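Local coordinates for DNA photolyase (PDB 4U63), which probably repairs cyclobutane pyrimidine dimers in DNA using light, with bound flavin-adenine dinucleotide and a methenyltetrahydrofolate antenna, at residues Pro415-Ile423 / His480-Tyr491. Residues are numbered along the deposited sequence; the frame is centred on the assembly and turned at random.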
ATOM      1  N   PRO A 415     -17.243  11.929 -11.706  1.00 31.34           N
ATOM      2  CA  PRO A 415     -18.589  12.215 -11.188  1.00 28.92           C
ATOM      3  C   PRO A 415     -19.368  10.928 -10.940  1.00 27.14           C
ATOM      4  O   PRO A 415     -19.174   9.947 -11.656  1.00 27.19           O
ATOM      5  CB  PRO A 415     -19.233  13.040 -12.306  1.00 30.38           C
ATOM      6  CG  PRO A 415     -18.094  13.617 -13.065  1.00 36.81           C
ATOM      7  CD  PRO A 415     -17.003  12.596 -13.000  1.00 36.82           C
ATOM      8  N   PHE A 416     -20.230  10.927  -9.930  1.00 27.28           N
ATOM      9  CA  PHE A 416     -20.972   9.714  -9.567  1.00 24.23           C
ATOM     10  C   PHE A 416     -21.791   9.162 -10.736  1.00 26.28           C
ATOM     11  O   PHE A 416     -21.863   7.943 -10.932  1.00 30.53           O
ATOM     12  CB  PHE A 416     -21.914   9.971  -8.392  1.00 26.34           C
ATOM     13  CG  PHE A 416     -22.473   8.710  -7.805  1.00 26.79           C
ATOM     14  CD1 PHE A 416     -21.787   8.039  -6.810  1.00 30.35           C
ATOM     15  CD2 PHE A 416     -23.672   8.181  -8.270  1.00 29.00           C
ATOM     16  CE1 PHE A 416     -22.288   6.866  -6.272  1.00 29.31           C
ATOM     17  CE2 PHE A 416     -24.184   7.010  -7.734  1.00 28.74           C
ATOM     18  CZ  PHE A 416     -23.487   6.352  -6.734  1.00 28.42           C
ATOM     19  N   PHE A 417     -22.391  10.063 -11.505  1.00 27.91           N
ATOM     20  CA  PHE A 417     -23.240   9.696 -12.645  1.00 28.69           C
ATOM     21  C   PHE A 417     -22.514   9.019 -13.812  1.00 28.66           C
ATOM     22  O   PHE A 417     -23.168   8.452 -14.683  1.00 32.98           O
ATOM     23  CB  PHE A 417     -24.054  10.907 -13.152  1.00 29.96           C
ATOM     24  CG  PHE A 417     -23.221  12.077 -13.620  1.00 30.59           C
ATOM     25  CD1 PHE A 417     -22.555  12.043 -14.844  1.00 29.86           C
ATOM     26  CD2 PHE A 417     -23.132  13.235 -12.848  1.00 30.59           C
ATOM     27  CE1 PHE A 417     -21.799  13.121 -15.275  1.00 32.28           C
ATOM     28  CE2 PHE A 417     -22.378  14.321 -13.276  1.00 31.21           C
ATOM     29  CZ  PHE A 417     -21.711  14.265 -14.492  1.00 30.97           C
ATOM     30  N   ARG A 418     -21.183   9.089 -13.846  1.00 26.60           N
ATOM     31  CA  ARG A 418     -20.401   8.314 -14.817  1.00 30.67           C
ATOM     32  C   ARG A 418     -20.307   6.866 -14.356  1.00 32.73           C
ATOM     33  O   ARG A 418     -19.544   6.558 -13.439  1.00 36.65           O
ATOM     34  CB  ARG A 418     -18.991   8.862 -14.974  1.00 39.65           C
ATOM     35  CG  ARG A 418     -18.862  10.015 -15.932  1.00 48.08           C
ATOM     36  CD  ARG A 418     -17.401  10.249 -16.250  1.00 55.28           C
ATOM     37  NE  ARG A 418     -17.254  11.398 -17.124  1.00 53.97           N
ATOM     38  CZ  ARG A 418     -17.436  11.382 -18.445  1.00 52.57           C
ATOM     39  NH1 ARG A 418     -17.770  10.258 -19.088  1.00 50.61           N
ATOM     40  NH2 ARG A 418     -17.278  12.508 -19.134  1.00 54.74           N
ATOM     41  N   ILE A 419     -21.078   5.991 -14.996  1.00 35.72           N
ATOM     42  CA  ILE A 419     -21.140   4.570 -14.639  1.00 34.67           C
ATOM     43  C   ILE A 419     -20.920   3.730 -15.883  1.00 34.16           C
ATOM     44  O   ILE A 419     -21.809   3.623 -16.726  1.00 43.43           O
ATOM     45  CB  ILE A 419     -22.514   4.191 -14.069  1.00 33.06           C
ATOM     46  CG1 ILE A 419     -22.879   5.076 -12.884  1.00 30.56           C
ATOM     47  CG2 ILE A 419     -22.537   2.711 -13.675  1.00 31.69           C
ATOM     48  CD1 ILE A 419     -24.320   4.948 -12.471  1.00 31.94           C
ATOM     49  N   PHE A 420     -19.750   3.137 -16.012  1.00 38.47           N
ATOM     50  CA  PHE A 420     -19.490   2.254 -17.146  1.00 41.86           C
ATOM     51  C   PHE A 420     -19.809   0.827 -16.821  1.00 45.91           C
ATOM     52  O   PHE A 420     -19.724   0.393 -15.667  1.00 46.19           O
ATOM     53  CB  PHE A 420     -18.042   2.317 -17.595  0.50 24.83           C
ATOM     54  CG  PHE A 420     -17.595   3.683 -17.942  0.50 23.55           C
ATOM     55  CD1 PHE A 420     -17.983   4.271 -19.130  0.50 23.65           C
ATOM     56  CD2 PHE A 420     -16.790   4.386 -17.077  0.50 22.93           C
ATOM     57  CE1 PHE A 420     -17.568   5.542 -19.452  0.50 23.32           C
ATOM     58  CE2 PHE A 420     -16.372   5.656 -17.388  0.50 23.55           C
ATOM     59  CZ  PHE A 420     -16.763   6.235 -18.577  0.50 23.53           C
ATOM     60  N   ASN A 421     -20.164   0.112 -17.882  1.00 48.27           N
ATOM     61  CA  ASN A 421     -20.413  -1.300 -17.829  1.00 47.39           C
ATOM     62  C   ASN A 421     -19.075  -2.018 -17.637  1.00 43.34           C
ATOM     63  O   ASN A 421     -18.148  -1.802 -18.414  1.00 44.07           O
ATOM     64  CB  ASN A 421     -21.079  -1.751 -19.129  1.00 52.94           C
ATOM     65  CG  ASN A 421     -21.728  -3.109 -19.016  1.00 49.01           C
ATOM     66  OD1 ASN A 421     -21.316  -3.942 -18.217  1.00 50.83           O
ATOM     67  ND2 ASN A 421     -22.762  -3.338 -19.822  1.00 56.47           N
ATOM     68  N   PRO A 422     -18.965  -2.861 -16.593  1.00 32.22           N
ATOM     69  CA  PRO A 422     -17.766  -3.689 -16.411  1.00 29.93           C
ATOM     70  C   PRO A 422     -17.426  -4.522 -17.646  1.00 27.32           C
ATOM     71  O   PRO A 422     -16.260  -4.781 -17.913  1.00 28.06           O
ATOM     72  CB  PRO A 422     -18.145  -4.622 -15.262  1.00 34.58           C
ATOM     73  CG  PRO A 422     -19.271  -3.972 -14.555  1.00 35.69           C
ATOM     74  CD  PRO A 422     -19.932  -3.016 -15.488  1.00 32.33           C
ATOM     75  N   ILE A 423     -18.453  -4.929 -18.383  1.00 30.56           N
ATOM     76  CA  ILE A 423     -18.284  -5.741 -19.587  1.00 34.13           C
ATOM     77  C   ILE A 423     -17.455  -4.975 -20.611  1.00 34.24           C
ATOM     78  O   ILE A 423     -16.496  -5.509 -21.158  1.00 32.94           O
ATOM     79  CB  ILE A 423     -19.646  -6.120 -20.205  1.00 42.46           C
ATOM     80  CG1 ILE A 423     -20.482  -6.934 -19.214  1.00 47.45           C
ATOM     81  CG2 ILE A 423     -19.483  -6.929 -21.493  1.00 44.36           C
ATOM     82  CD1 ILE A 423     -21.969  -6.712 -19.382  1.00 55.08           C
ATOM     83  N   HIS A 480     -27.080  -4.910 -15.546  1.00 28.26           N
ATOM     84  CA  HIS A 480     -26.382  -3.622 -15.708  1.00 28.35           C
ATOM     85  C   HIS A 480     -27.346  -2.442 -15.788  1.00 25.84           C
ATOM     86  O   HIS A 480     -27.179  -1.458 -15.063  1.00 28.47           O
ATOM     87  CB  HIS A 480     -25.480  -3.617 -16.947  1.00 30.91           C
ATOM     88  CG  HIS A 480     -24.957  -2.254 -17.293  1.00 29.55           C
ATOM     89  ND1 HIS A 480     -24.000  -1.621 -16.540  1.00 30.02           N
ATOM     90  CD2 HIS A 480     -25.269  -1.401 -18.294  1.00 31.04           C
ATOM     91  CE1 HIS A 480     -23.734  -0.437 -17.060  1.00 30.41           C
ATOM     92  NE2 HIS A 480     -24.493  -0.279 -18.127  1.00 30.66           N
ATOM     93  N   GLY A 481     -28.337  -2.545 -16.675  1.00 26.59           N
ATOM     94  CA  GLY A 481     -29.318  -1.477 -16.878  1.00 29.18           C
ATOM     95  C   GLY A 481     -30.070  -1.129 -15.604  1.00 29.56           C
ATOM     96  O   GLY A 481     -30.156   0.032 -15.226  1.00 30.33           O
ATOM     97  N   LYS A 482     -30.597  -2.145 -14.929  1.00 30.29           N
ATOM     98  CA  LYS A 482     -31.346  -1.931 -13.679  1.00 30.68           C
ATOM     99  C   LYS A 482     -30.439  -1.354 -12.582  1.00 27.29           C
ATOM    100  O   LYS A 482     -30.857  -0.487 -11.810  1.00 30.55           O
ATOM    101  CB  LYS A 482     -31.979  -3.239 -13.184  1.00 34.53           C
ATOM    102  CG  LYS A 482     -32.914  -3.918 -14.183  1.00 41.95           C
ATOM    103  CD  LYS A 482     -34.377  -3.589 -13.962  1.00 53.72           C
ATOM    104  CE  LYS A 482     -35.250  -4.216 -15.044  1.00 67.23           C
ATOM    105  NZ  LYS A 482     -35.104  -5.701 -15.138  1.00 75.43           N
ATOM    106  N   ALA A 483     -29.202  -1.839 -12.515  1.00 26.14           N
ATOM    107  CA  ALA A 483     -28.241  -1.361 -11.511  1.00 27.16           C
ATOM    108  C   ALA A 483     -27.921   0.103 -11.754  1.00 27.66           C
ATOM    109  O   ALA A 483     -27.877   0.907 -10.827  1.00 28.92           O
ATOM    110  CB  ALA A 483     -26.970  -2.184 -11.547  1.00 27.15           C
ATOM    111  N   ARG A 484     -27.711   0.430 -13.020  1.00 26.98           N
ATOM    112  CA  ARG A 484     -27.463   1.799 -13.436  1.00 28.29           C
ATOM    113  C   ARG A 484     -28.635   2.725 -13.046  1.00 28.61           C
ATOM    114  O   ARG A 484     -28.411   3.783 -12.452  1.00 30.88           O
ATOM    115  CB  ARG A 484     -27.206   1.832 -14.943  1.00 32.36           C
ATOM    116  CG  ARG A 484     -26.779   3.183 -15.447  1.00 34.93           C
ATOM    117  CD  ARG A 484     -26.755   3.257 -16.960  1.00 36.96           C
ATOM    118  NE  ARG A 484     -26.844   4.657 -17.341  1.00 38.73           N
ATOM    119  CZ  ARG A 484     -25.829   5.520 -17.358  1.00 40.75           C
ATOM    120  NH1 ARG A 484     -24.589   5.142 -17.044  1.00 40.28           N
ATOM    121  NH2 ARG A 484     -26.060   6.783 -17.708  1.00 41.66           N
ATOM    122  N   GLU A 485     -29.864   2.319 -13.366  1.00 28.57           N
ATOM    123  CA  GLU A 485     -31.067   3.094 -12.994  1.00 31.46           C
ATOM    124  C   GLU A 485     -31.169   3.298 -11.486  1.00 32.45           C
ATOM    125  O   GLU A 485     -31.498   4.384 -11.016  1.00 32.04           O
ATOM    126  CB  GLU A 485     -32.351   2.405 -13.469  1.00 37.75           C
ATOM    127  CG  GLU A 485     -32.591   2.433 -14.964  1.00 44.28           C
ATOM    128  CD  GLU A 485     -33.717   1.498 -15.383  1.00 54.19           C
ATOM    129  OE1 GLU A 485     -34.621   1.223 -14.566  1.00 56.75           O
ATOM    130  OE2 GLU A 485     -33.700   1.031 -16.532  1.00 55.53           O
ATOM    131  N   ARG A 486     -30.893   2.235 -10.735  1.00 29.29           N
ATOM    132  CA  ARG A 486     -30.942   2.286  -9.276  1.00 30.46           C
ATOM    133  C   ARG A 486     -29.913   3.263  -8.703  1.00 29.43           C
ATOM    134  O   ARG A 486     -30.225   4.034  -7.808  1.00 29.09           O
ATOM    135  CB  ARG A 486     -30.717   0.891  -8.700  1.00 32.50           C
ATOM    136  CG  ARG A 486     -30.896   0.788  -7.195  1.00 34.31           C
ATOM    137  CD  ARG A 486     -30.880  -0.664  -6.758  1.00 32.67           C
ATOM    138  NE  ARG A 486     -29.596  -1.306  -7.051  1.00 32.26           N
ATOM    139  CZ  ARG A 486     -29.331  -2.599  -6.852  1.00 34.29           C
ATOM    140  NH1 ARG A 486     -30.259  -3.418  -6.351  1.00 38.24           N
ATOM    141  NH2 ARG A 486     -28.127  -3.080  -7.155  1.00 32.81           N
ATOM    142  N   ALA A 487     -28.689   3.226  -9.226  1.00 26.48           N
ATOM    143  CA  ALA A 487     -27.621   4.097  -8.736  1.00 27.12           C
ATOM    144  C   ALA A 487     -27.930   5.569  -9.043  1.00 28.64           C
ATOM    145  O   ALA A 487     -27.733   6.450  -8.200  1.00 28.53           O
ATOM    146  CB  ALA A 487     -26.293   3.686  -9.341  1.00 26.55           C
ATOM    147  N   LEU A 488     -28.430   5.832 -10.240  1.00 28.56           N
ATOM    148  CA  LEU A 488     -28.765   7.203 -10.623  1.00 33.24           C
ATOM    149  C   LEU A 488     -29.988   7.718  -9.851  1.00 34.35           C
ATOM    150  O   LEU A 488     -30.052   8.902  -9.520  1.00 33.71           O
ATOM    151  CB  LEU A 488     -28.955   7.312 -12.135  1.00 35.39           C
ATOM    152  CG  LEU A 488     -27.701   6.984 -12.957  1.00 46.27           C
ATOM    153  CD1 LEU A 488     -28.014   7.032 -14.441  1.00 53.37           C
ATOM    154  CD2 LEU A 488     -26.545   7.918 -12.625  1.00 47.17           C
ATOM    155  N   ALA A 489     -30.941   6.837  -9.547  1.00 31.59           N
ATOM    156  CA  ALA A 489     -32.064   7.217  -8.674  1.00 32.53           C
ATOM    157  C   ALA A 489     -31.562   7.550  -7.264  1.00 34.02           C
ATOM    158  O   ALA A 489     -32.049   8.485  -6.638  1.00 34.79           O
ATOM    159  CB  ALA A 489     -33.113   6.118  -8.619  1.00 33.01           C
ATOM    160  N   ALA A 490     -30.584   6.790  -6.768  1.00 31.28           N
ATOM    161  CA  ALA A 490     -30.003   7.063  -5.444  1.00 30.50           C
ATOM    162  C   ALA A 490     -29.259   8.392  -5.440  1.00 30.12           C
ATOM    163  O   ALA A 490     -29.306   9.126  -4.456  1.00 32.18           O
ATOM    164  CB  ALA A 490     -29.086   5.931  -5.007  1.00 30.74           C
ATOM    165  N   TYR A 491     -28.581   8.690  -6.550  1.00 28.64           N
ATOM    166  CA  TYR A 491     -27.890   9.969  -6.732  1.00 27.30           C
ATOM    167  C   TYR A 491     -28.889  11.132  -6.751  1.00 28.36           C
ATOM    168  O   TYR A 491     -28.670  12.162  -6.105  1.00 30.20           O
ATOM    169  CB  TYR A 491     -27.061   9.944  -8.026  1.00 27.19           C
ATOM    170  CG  TYR A 491     -26.163  11.150  -8.250  1.00 25.25           C
ATOM    171  CD1 TYR A 491     -25.176  11.491  -7.324  1.00 23.88           C
ATOM    172  CD2 TYR A 491     -26.278  11.935  -9.400  1.00 26.53           C
ATOM    173  CE1 TYR A 491     -24.344  12.584  -7.523  1.00 26.37           C
ATOM    174  CE2 TYR A 491     -25.446  13.034  -9.610  1.00 28.01           C
ATOM    175  CZ  TYR A 491     -24.480  13.356  -8.664  1.00 26.54           C
ATOM    176  OH  TYR A 491     -23.644  14.431  -8.842  1.00 27.17           O
TER
HETATM  177  O   HOH W   1     -24.995   9.066 -16.555  1.00 31.11           O
HETATM  178  O   HOH W   2     -22.286   6.785 -17.423  1.00 33.67           O
HETATM  179  O   HOH W   3     -23.581   2.661 -18.075  1.00 50.34           O
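With CG swung anti to the backbone N in both His480 (chi1 169°) and Asn421 (chi1 -164°), imidazole and carboxamide come to lie one over the other, their planes only 9° apart. Asn421 ND2 sits over one ring face, 3.5 Å from His480 CD2, while Asn421 CB makes a CH-pi contact with the same ring. The amide is held in this pose by its second task as N-cap of helix 422-429: Asn421 OD1 accepts from Ile423 N at 3.0 Å. The pair illustrates how one side chain can cap its own helix and stack on another.

Further along, the extended Arg484 chain carries its guanidinium to the loop backbone, with Leu488 CD1 over one face. Water joins the two: one molecule accepts from Ile419 N (2.8 Å) and from Arg484 NH1, and another, donating to Phe417 O, is weakly bound by Arg484 NH2. Next to them Ile419 CD1 touches both Ala487 CB (3.9 Å) and Leu488 CD2 (3.7 Å). At the far end the Phe416 and Tyr491 rings run nearly parallel but slid apart, centroids 5.4 Å from each other, and Tyr491 CE2 meets the edge of Phe417.

Within the FAD-binding region of the photolyase, the C-terminal helix 480-495 thus packs along the loop leading into helix 422-429, and both rest on helix 362-375, whose His375 hydrogen-bonds His480 ND1 and whose Lys374 makes a cation-pi contact with Phe416.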